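Local atomic coordinates of phospholethanolamine N-methyltransferase 2 (Haemonchus contortus, PDB entry 4KRI), a protein that probably methylates phosphomonomethylethanolamine and related phosphobases with S-adenosylmethionine as methyl donor, in the nematode route to phosphocholine. Residues Y193-G198 / L395-Q400; I202-W207 / P374-I379. All coordinates share one frame; numbering follows the deposited sequence.

Contact 1: Y193-G198 / L395-Q400; sequences YEWIFG and LAKFSQ. With 1SH (2-(methylamino)ethyl dihydrogen phosphate), chain E.
Lys397 and Phe398 reach from the loop of 395-400 to the indole of Trp195 on the helical segment 193-198. The aliphatic part of Lys397 comes first: its CD lies 4.4 Å from Trp195 NE1, a loose van der Waals approach, oblique to the indole. Phe398 follows and makes the main interaction, an offset edge-to-face (T-shaped) pair. Its ring edge is directed at the face of the five-membered ring of Trp195, with centroids 5.9 Å apart and planes at 76°. The nearest atoms are Phe398 CE2 and Trp195 CD1, at 4.1 Å. Trp195 meets it by placing CG anti to its backbone N (chi1 -166°), which swings the indole off the helix toward the loop. Ser399 then serves as N-cap of the helix that begins at Gln400, its OG accepting from Ala402 N.

Only 96 Å² is buried between the segments, and their closest CA atoms, those of Trp195 and Lys397, are 9.9 Å apart, so large side chains bridge two separated backbones. On the substrate side of the same helix, Tyr193 OH donates to O3 of the bound phosphomonomethylethanolamine at 2.6 Å. The ligand's C2 lies over one face of the Tyr193 ring, while its C1 is at the edge of Phe197. Trp195, partly exposed, forms an aromatic group with Phe398 and Phe394, the last stacking on Phe398 and meeting Trp195 edge-to-face. Helix 187-197 also packs on helices 373-389 and 400-418, with Ile387 touching Trp195 and Trp410 touching Tyr193.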
loop_
_atom_site.group_PDB
_atom_site.type_symbol
_atom_site.label_atom_id
_atom_site.label_comp_id
_atom_site.label_asym_id
_atom_site.label_seq_id
_atom_site.Cartn_x
_atom_site.Cartn_y
_atom_site.Cartn_z
ATOM N N TYR A 193 -17.870 1.661 -4.303
ATOM C CA TYR A 193 -17.079 1.922 -5.506
ATOM C C TYR A 193 -16.940 0.658 -6.368
ATOM O O TYR A 193 -17.122 0.711 -7.588
ATOM C CB TYR A 193 -15.679 2.416 -5.126
ATOM C CG TYR A 193 -15.545 3.907 -4.904
ATOM C CD1 TYR A 193 -16.256 4.825 -5.670
ATOM C CD2 TYR A 193 -14.685 4.397 -3.935
ATOM C CE1 TYR A 193 -16.108 6.190 -5.467
ATOM C CE2 TYR A 193 -14.523 5.747 -3.734
ATOM C CZ TYR A 193 -15.238 6.642 -4.497
ATOM O OH TYR A 193 -15.077 7.989 -4.287
ATOM N N GLU A 194 -16.597 -0.467 -5.741
ATOM C CA GLU A 194 -16.450 -1.722 -6.480
ATOM C C GLU A 194 -17.746 -2.075 -7.218
ATOM O O GLU A 194 -17.730 -2.590 -8.344
ATOM C CB GLU A 194 -16.049 -2.871 -5.546
ATOM C CG GLU A 194 -15.827 -4.168 -6.285
ATOM C CD GLU A 194 -15.628 -5.362 -5.369
ATOM O OE1 GLU A 194 -16.005 -5.301 -4.172
ATOM O OE2 GLU A 194 -15.105 -6.379 -5.865
ATOM N N TRP A 195 -18.875 -1.781 -6.584
ATOM C CA TRP A 195 -20.162 -2.095 -7.188
ATOM C C TRP A 195 -20.346 -1.345 -8.504
ATOM O O TRP A 195 -20.786 -1.927 -9.493
ATOM C CB TRP A 195 -21.312 -1.770 -6.229
ATOM C CG TRP A 195 -22.644 -2.363 -6.634
ATOM C CD1 TRP A 195 -23.156 -3.569 -6.247
ATOM C CD2 TRP A 195 -23.630 -1.769 -7.490
ATOM N NE1 TRP A 195 -24.391 -3.762 -6.810
ATOM C CE2 TRP A 195 -24.708 -2.671 -7.576
ATOM C CE3 TRP A 195 -23.712 -0.562 -8.182
ATOM C CZ2 TRP A 195 -25.850 -2.405 -8.332
ATOM C CZ3 TRP A 195 -24.848 -0.305 -8.930
ATOM C CH2 TRP A 195 -25.899 -1.217 -8.997
ATOM N N ILE A 196 -19.997 -0.060 -8.528
ATOM C CA ILE A 196 -20.149 0.719 -9.753
ATOM C C ILE A 196 -19.036 0.469 -10.787
ATOM O O ILE A 196 -19.306 0.408 -11.992
ATOM C CB ILE A 196 -20.340 2.242 -9.466
ATOM C CG1 ILE A 196 -20.547 3.017 -10.765
ATOM C CG2 ILE A 196 -19.133 2.824 -8.748
ATOM C CD1 ILE A 196 -21.579 2.413 -11.661
ATOM N N PHE A 197 -17.798 0.328 -10.331
ATOM C CA PHE A 197 -16.681 0.151 -11.260
ATOM C C PHE A 197 -16.605 -1.266 -11.845
ATOM O O PHE A 197 -16.245 -1.448 -13.012
ATOM C CB PHE A 197 -15.349 0.522 -10.587
ATOM C CG PHE A 197 -15.174 2.006 -10.365
ATOM C CD1 PHE A 197 -15.204 2.888 -11.434
ATOM C CD2 PHE A 197 -14.953 2.509 -9.089
ATOM C CE1 PHE A 197 -15.030 4.253 -11.238
ATOM C CE2 PHE A 197 -14.779 3.871 -8.884
ATOM C CZ PHE A 197 -14.817 4.745 -9.962
ATOM N N GLY A 198 -16.949 -2.263 -11.035
ATOM C CA GLY A 198 -16.864 -3.650 -11.462
ATOM C C GLY A 198 -16.056 -4.467 -10.472
ATOM O O GLY A 198 -15.190 -3.917 -9.793
ATOM N N LEU A 395 -29.607 -1.383 -3.288
ATOM C CA LEU A 395 -30.226 -1.027 -2.015
ATOM C C LEU A 395 -30.391 -2.228 -1.090
ATOM O O LEU A 395 -30.624 -2.070 0.107
ATOM C CB LEU A 395 -31.575 -0.350 -2.259
ATOM C CG LEU A 395 -31.477 1.024 -2.924
ATOM C CD1 LEU A 395 -32.843 1.535 -3.370
ATOM C CD2 LEU A 395 -30.808 2.016 -1.981
ATOM N N ALA A 396 -30.266 -3.427 -1.647
ATOM C CA ALA A 396 -30.289 -4.639 -0.842
ATOM C C ALA A 396 -28.978 -4.807 -0.077
ATOM O O ALA A 396 -28.925 -5.512 0.931
ATOM C CB ALA A 396 -30.543 -5.854 -1.722
ATOM N N LYS A 397 -27.925 -4.159 -0.567
ATOM C CA LYS A 397 -26.588 -4.330 -0.008
ATOM C C LYS A 397 -26.094 -3.093 0.747
ATOM O O LYS A 397 -25.437 -3.213 1.785
ATOM C CB LYS A 397 -25.594 -4.689 -1.118
ATOM C CG LYS A 397 -26.148 -5.646 -2.163
ATOM C CD LYS A 397 -25.068 -6.092 -3.138
ATOM C CE LYS A 397 -24.075 -7.037 -2.468
ATOM N NZ LYS A 397 -23.030 -7.545 -3.405
ATOM N N PHE A 398 -26.406 -1.910 0.226
ATOM C CA PHE A 398 -25.926 -0.662 0.816
ATOM C C PHE A 398 -27.074 0.283 1.153
ATOM O O PHE A 398 -28.222 0.044 0.764
ATOM C CB PHE A 398 -24.954 0.049 -0.130
ATOM C CG PHE A 398 -23.873 -0.841 -0.678
ATOM C CD1 PHE A 398 -22.651 -0.956 -0.033
ATOM C CD2 PHE A 398 -24.078 -1.553 -1.852
ATOM C CE1 PHE A 398 -21.657 -1.777 -0.544
ATOM C CE2 PHE A 398 -23.089 -2.374 -2.369
ATOM C CZ PHE A 398 -21.879 -2.488 -1.715
ATOM N N SER A 399 -26.756 1.364 1.862
ATOM C CA SER A 399 -27.770 2.326 2.293
ATOM C C SER A 399 -28.236 3.229 1.157
ATOM O O SER A 399 -27.607 3.297 0.101
ATOM C CB SER A 399 -27.257 3.184 3.456
ATOM O OG SER A 399 -26.421 4.233 2.998
ATOM N N GLN A 400 -29.349 3.918 1.389
ATOM C CA GLN A 400 -29.863 4.914 0.462
ATOM C C GLN A 400 -28.878 6.078 0.337
ATOM O O GLN A 400 -28.697 6.636 -0.745
ATOM C CB GLN A 400 -31.215 5.432 0.956
ATOM C CG GLN A 400 -31.872 6.445 0.026
ATOM C CD GLN A 400 -32.348 5.812 -1.266
ATOM O OE1 GLN A 400 -32.808 4.669 -1.273
ATOM N NE2 GLN A 400 -32.233 6.546 -2.367
HETATM O O4 1SH E . -14.327 9.683 -8.781
HETATM P P1 1SH E . -14.005 9.710 -7.289
HETATM O O1 1SH E . -13.456 11.014 -6.863
HETATM O O3 1SH E . -15.313 9.385 -6.472
HETATM O O2 1SH E . -12.896 8.617 -7.002
HETATM C C1 1SH E . -13.104 7.370 -7.420
HETATM C C2 1SH E . -11.915 6.424 -7.312
HETATM N N1 1SH E . -10.778 6.703 -8.145
HETATM C C3 1SH E . -9.739 5.816 -7.766
#

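Contact 2: I202-W207 / P374-I379; sequences ISPGGW and PRFKEI. With SAH (S-adenosyl-L-homocysteine), chain D; 1SH (2-(methylamino)ethyl dihydrogen phosphate), chain E.
The binding site of the methyltransferase domain, a Rossmann-like fold, borders this contact: a type II beta turn from Ser203 to Gly206, whose first residue binds the cofactor together with the preceding Ile202, rests against helix 373-389. Pro204 and Ile379 carry much of the packing, with Pro204 CB 4.0 Å from Ile379 CG2. The neighbouring ring atom Pro204 CG instead reaches the Phe376 ring, coming within 3.7 Å of CE1 at an oblique angle. Phe376 gets there by the torsion chi1 -171°, which sets CG anti to the backbone N and brings the ring end nearer the turn. Gly205 has the closest approach of all, its N lying 3.5 Å from Ile379 CG2. Its phi of 91° suits the third position of a type II turn, a conformation that favours glycine. The same Gly205 N donates to Glu383 OE1, one turn farther along the helix than Ile379, so this backbone N has a carboxylate partner beside its contact with the Ile379 methyl.

On the cofactor side, Ile202 N donates to OXT of S-adenosylhomocysteine at 2.9 Å and nearly straight, 170° at the hydrogen. Ser203 OG donates to the other carboxylate oxygen, O, at 2.8 Å. Two adjacent residues therefore grip both oxygens of the homocysteine carboxylate, while Ile202 O also approaches C3 of the phosphobase. Within the helix, Arg375 NH1 forms a salt bridge with Glu378 OE2 at 2.9 Å, donating to the anti lone pair of that oxygen, and Ile379 CG1 sits over the centre of the Arg375 guanidinium face.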
loop_
_atom_site.group_PDB
_atom_site.type_symbol
_atom_site.label_atom_id
_atom_site.label_comp_id
_atom_site.label_asym_id
_atom_site.label_seq_id
_atom_site.Cartn_x
_atom_site.Cartn_y
_atom_site.Cartn_z
ATOM N N ILE A 202 -11.461 -0.369 -8.521
ATOM C CA ILE A 202 -11.859 0.929 -7.984
ATOM C C ILE A 202 -11.496 1.998 -9.019
ATOM O O ILE A 202 -11.248 3.146 -8.680
ATOM C CB ILE A 202 -11.147 1.245 -6.631
ATOM C CG1 ILE A 202 -11.180 0.027 -5.716
ATOM C CG2 ILE A 202 -11.818 2.438 -5.915
ATOM C CD1 ILE A 202 -12.585 -0.318 -5.250
ATOM N N SER A 203 -11.461 1.610 -10.291
ATOM C CA SER A 203 -11.053 2.512 -11.359
ATOM C C SER A 203 -12.048 2.460 -12.511
ATOM O O SER A 203 -12.680 1.426 -12.748
ATOM C CB SER A 203 -9.659 2.139 -11.861
ATOM O OG SER A 203 -9.618 0.753 -12.171
ATOM N N PRO A 204 -12.195 3.582 -13.224
ATOM C CA PRO A 204 -13.119 3.723 -14.352
ATOM C C PRO A 204 -13.024 2.570 -15.341
ATOM O O PRO A 204 -11.924 2.220 -15.796
ATOM C CB PRO A 204 -12.619 5.002 -15.037
ATOM C CG PRO A 204 -12.104 5.832 -13.926
ATOM C CD PRO A 204 -11.518 4.857 -12.908
ATOM N N GLY A 205 -14.170 1.971 -15.642
ATOM C CA GLY A 205 -14.267 1.014 -16.729
ATOM C C GLY A 205 -14.038 -0.439 -16.355
ATOM O O GLY A 205 -14.231 -1.324 -17.189
ATOM N N GLY A 206 -13.622 -0.685 -15.117
ATOM C CA GLY A 206 -13.454 -2.040 -14.621
ATOM C C GLY A 206 -12.527 -2.908 -15.458
ATOM O O GLY A 206 -11.541 -2.418 -16.016
ATOM N N TRP A 207 -12.855 -4.195 -15.552
ATOM C CA TRP A 207 -11.944 -5.197 -16.137
ATOM C C TRP A 207 -11.607 -4.880 -17.598
ATOM O O TRP A 207 -10.447 -4.879 -17.987
ATOM C CB TRP A 207 -12.567 -6.597 -16.040
ATOM C CG TRP A 207 -11.864 -7.663 -16.883
ATOM C CD1 TRP A 207 -11.973 -7.856 -18.238
ATOM C CD2 TRP A 207 -10.985 -8.683 -16.406
ATOM N NE1 TRP A 207 -11.198 -8.920 -18.628
ATOM C CE2 TRP A 207 -10.583 -9.451 -17.523
ATOM C CE3 TRP A 207 -10.491 -9.020 -15.148
ATOM C CZ2 TRP A 207 -9.706 -10.529 -17.413
ATOM C CZ3 TRP A 207 -9.624 -10.092 -15.038
ATOM C CH2 TRP A 207 -9.242 -10.837 -16.163
ATOM N N PRO A 374 -12.351 12.119 -23.315
ATOM C CA PRO A 374 -13.552 11.638 -24.011
ATOM C C PRO A 374 -13.936 10.199 -23.673
ATOM O O PRO A 374 -15.131 9.907 -23.619
ATOM C CB PRO A 374 -13.164 11.747 -25.489
ATOM C CG PRO A 374 -12.194 12.891 -25.523
ATOM C CD PRO A 374 -11.387 12.721 -24.260
ATOM N N ARG A 375 -12.961 9.318 -23.459
ATOM C CA ARG A 375 -13.270 7.966 -23.007
ATOM C C ARG A 375 -13.832 7.975 -21.577
ATOM O O ARG A 375 -14.766 7.242 -21.268
ATOM C CB ARG A 375 -12.024 7.070 -23.097
ATOM C CG ARG A 375 -12.238 5.655 -22.578
ATOM C CD ARG A 375 -13.262 4.880 -23.393
ATOM N NE ARG A 375 -13.501 3.570 -22.785
ATOM C CZ ARG A 375 -14.695 2.996 -22.677
ATOM N NH1 ARG A 375 -15.774 3.610 -23.140
ATOM N NH2 ARG A 375 -14.807 1.805 -22.098
ATOM N N PHE A 376 -13.261 8.813 -20.717
ATOM C CA PHE A 376 -13.727 8.959 -19.343
ATOM C C PHE A 376 -15.209 9.321 -19.337
ATOM O O PHE A 376 -15.985 8.764 -18.559
ATOM C CB PHE A 376 -12.912 10.048 -18.640
ATOM C CG PHE A 376 -13.164 10.151 -17.157
ATOM C CD1 PHE A 376 -13.258 9.015 -16.368
ATOM C CD2 PHE A 376 -13.273 11.393 -16.549
ATOM C CE1 PHE A 376 -13.480 9.116 -15.005
ATOM C CE2 PHE A 376 -13.489 11.498 -15.179
ATOM C CZ PHE A 376 -13.593 10.357 -14.413
ATOM N N LYS A 377 -15.598 10.238 -20.219
ATOM C CA LYS A 377 -17.001 10.656 -20.322
ATOM C C LYS A 377 -17.908 9.474 -20.690
ATOM O O LYS A 377 -18.948 9.274 -20.062
ATOM C CB LYS A 377 -17.180 11.811 -21.316
ATOM C CG LYS A 377 -18.628 12.312 -21.427
ATOM C CD LYS A 377 -18.738 13.513 -22.368
ATOM C CE LYS A 377 -20.185 13.681 -22.858
ATOM N NZ LYS A 377 -20.437 14.976 -23.536
ATOM N N GLU A 378 -17.497 8.679 -21.680
ATOM C CA GLU A 378 -18.263 7.495 -22.082
ATOM C C GLU A 378 -18.432 6.526 -20.912
ATOM O O GLU A 378 -19.515 5.981 -20.698
ATOM C CB GLU A 378 -17.574 6.752 -23.236
ATOM C CG GLU A 378 -17.272 7.567 -24.483
ATOM C CD GLU A 378 -16.522 6.752 -25.540
ATOM O OE1 GLU A 378 -16.361 7.244 -26.680
ATOM O OE2 GLU A 378 -16.097 5.613 -25.227
ATOM N N ILE A 379 -17.348 6.315 -20.171
ATOM C CA ILE A 379 -17.360 5.409 -19.031
ATOM C C ILE A 379 -18.328 5.893 -17.947
ATOM O O ILE A 379 -19.106 5.102 -17.402
ATOM C CB ILE A 379 -15.938 5.218 -18.445
ATOM C CG1 ILE A 379 -15.068 4.409 -19.417
ATOM C CG2 ILE A 379 -16.012 4.507 -17.109
ATOM C CD1 ILE A 379 -13.570 4.461 -19.134
HETATM N N SAH D . -5.313 0.764 -9.070
HETATM C CA SAH D . -6.554 0.251 -8.434
HETATM C CB SAH D . -6.967 1.185 -7.230
HETATM C CG SAH D . -7.424 2.602 -7.560
HETATM S SD SAH D . -7.816 3.571 -6.069
HETATM C C SAH D . -7.623 0.029 -9.430
HETATM O O SAH D . -7.398 0.186 -10.622
HETATM O OXT SAH D . -8.651 -0.528 -9.080
HETATM C "C5'" SAH D . -6.338 4.492 -5.606
HETATM C "C4'" SAH D . -5.498 3.857 -4.649
HETATM O "O4'" SAH D . -4.259 4.607 -4.552
HETATM C "C3'" SAH D . -6.101 3.923 -3.298
HETATM O "O3'" SAH D . -6.282 2.607 -2.823
HETATM C "C2'" SAH D . -5.135 4.640 -2.465
HETATM O "O2'" SAH D . -5.050 4.124 -1.157
HETATM C "C1'" SAH D . -3.861 4.470 -3.225
HETATM N N9 SAH D . -2.804 5.468 -2.838
HETATM C C8 SAH D . -2.921 6.816 -2.825
HETATM N N7 SAH D . -1.735 7.334 -2.490
HETATM C C5 SAH D . -0.858 6.325 -2.309
HETATM C C6 SAH D . 0.497 6.285 -1.956
HETATM N N6 SAH D . 1.211 7.436 -1.705
HETATM N N1 SAH D . 1.088 5.074 -1.859
HETATM C C2 SAH D . 0.413 3.944 -2.095
HETATM N N3 SAH D . -0.886 3.951 -2.444
HETATM C C4 SAH D . -1.545 5.121 -2.543
HETATM O O4 1SH E . -14.327 9.683 -8.781
HETATM P P1 1SH E . -14.005 9.710 -7.289
HETATM O O1 1SH E . -13.456 11.014 -6.863
HETATM O O3 1SH E . -15.313 9.385 -6.472
HETATM O O2 1SH E . -12.896 8.617 -7.002
HETATM C C1 1SH E . -13.104 7.370 -7.420
HETATM C C2 1SH E . -11.915 6.424 -7.312
HETATM N N1 1SH E . -10.778 6.703 -8.145
HETATM C C3 1SH E . -9.739 5.816 -7.766
#

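How the contacts relate
From the N terminus, the chain reaches helix 187-197, which supplies 193-198, and then the turn at the start of helix 206-215, which supplies 202-207. After the strands and helices of the cofactor-binding domain it returns through helix 373-389, where contact 2 closes its loop, and goes on to the loop after helix 391-395, where contact 1 closes the larger one. Contact 2 is thus nested inside contact 1. Their centres are about 17 Å apart, yet they touch chiefly through Phe197, whose CD1 lies 3.2 Å from Ser203 O, and also where Tyr193 packs on Ile202. Together they tie two consecutive segments lining the substrate site to the helical region near the C terminus, and the earlier segment of each meets the same phosphobase.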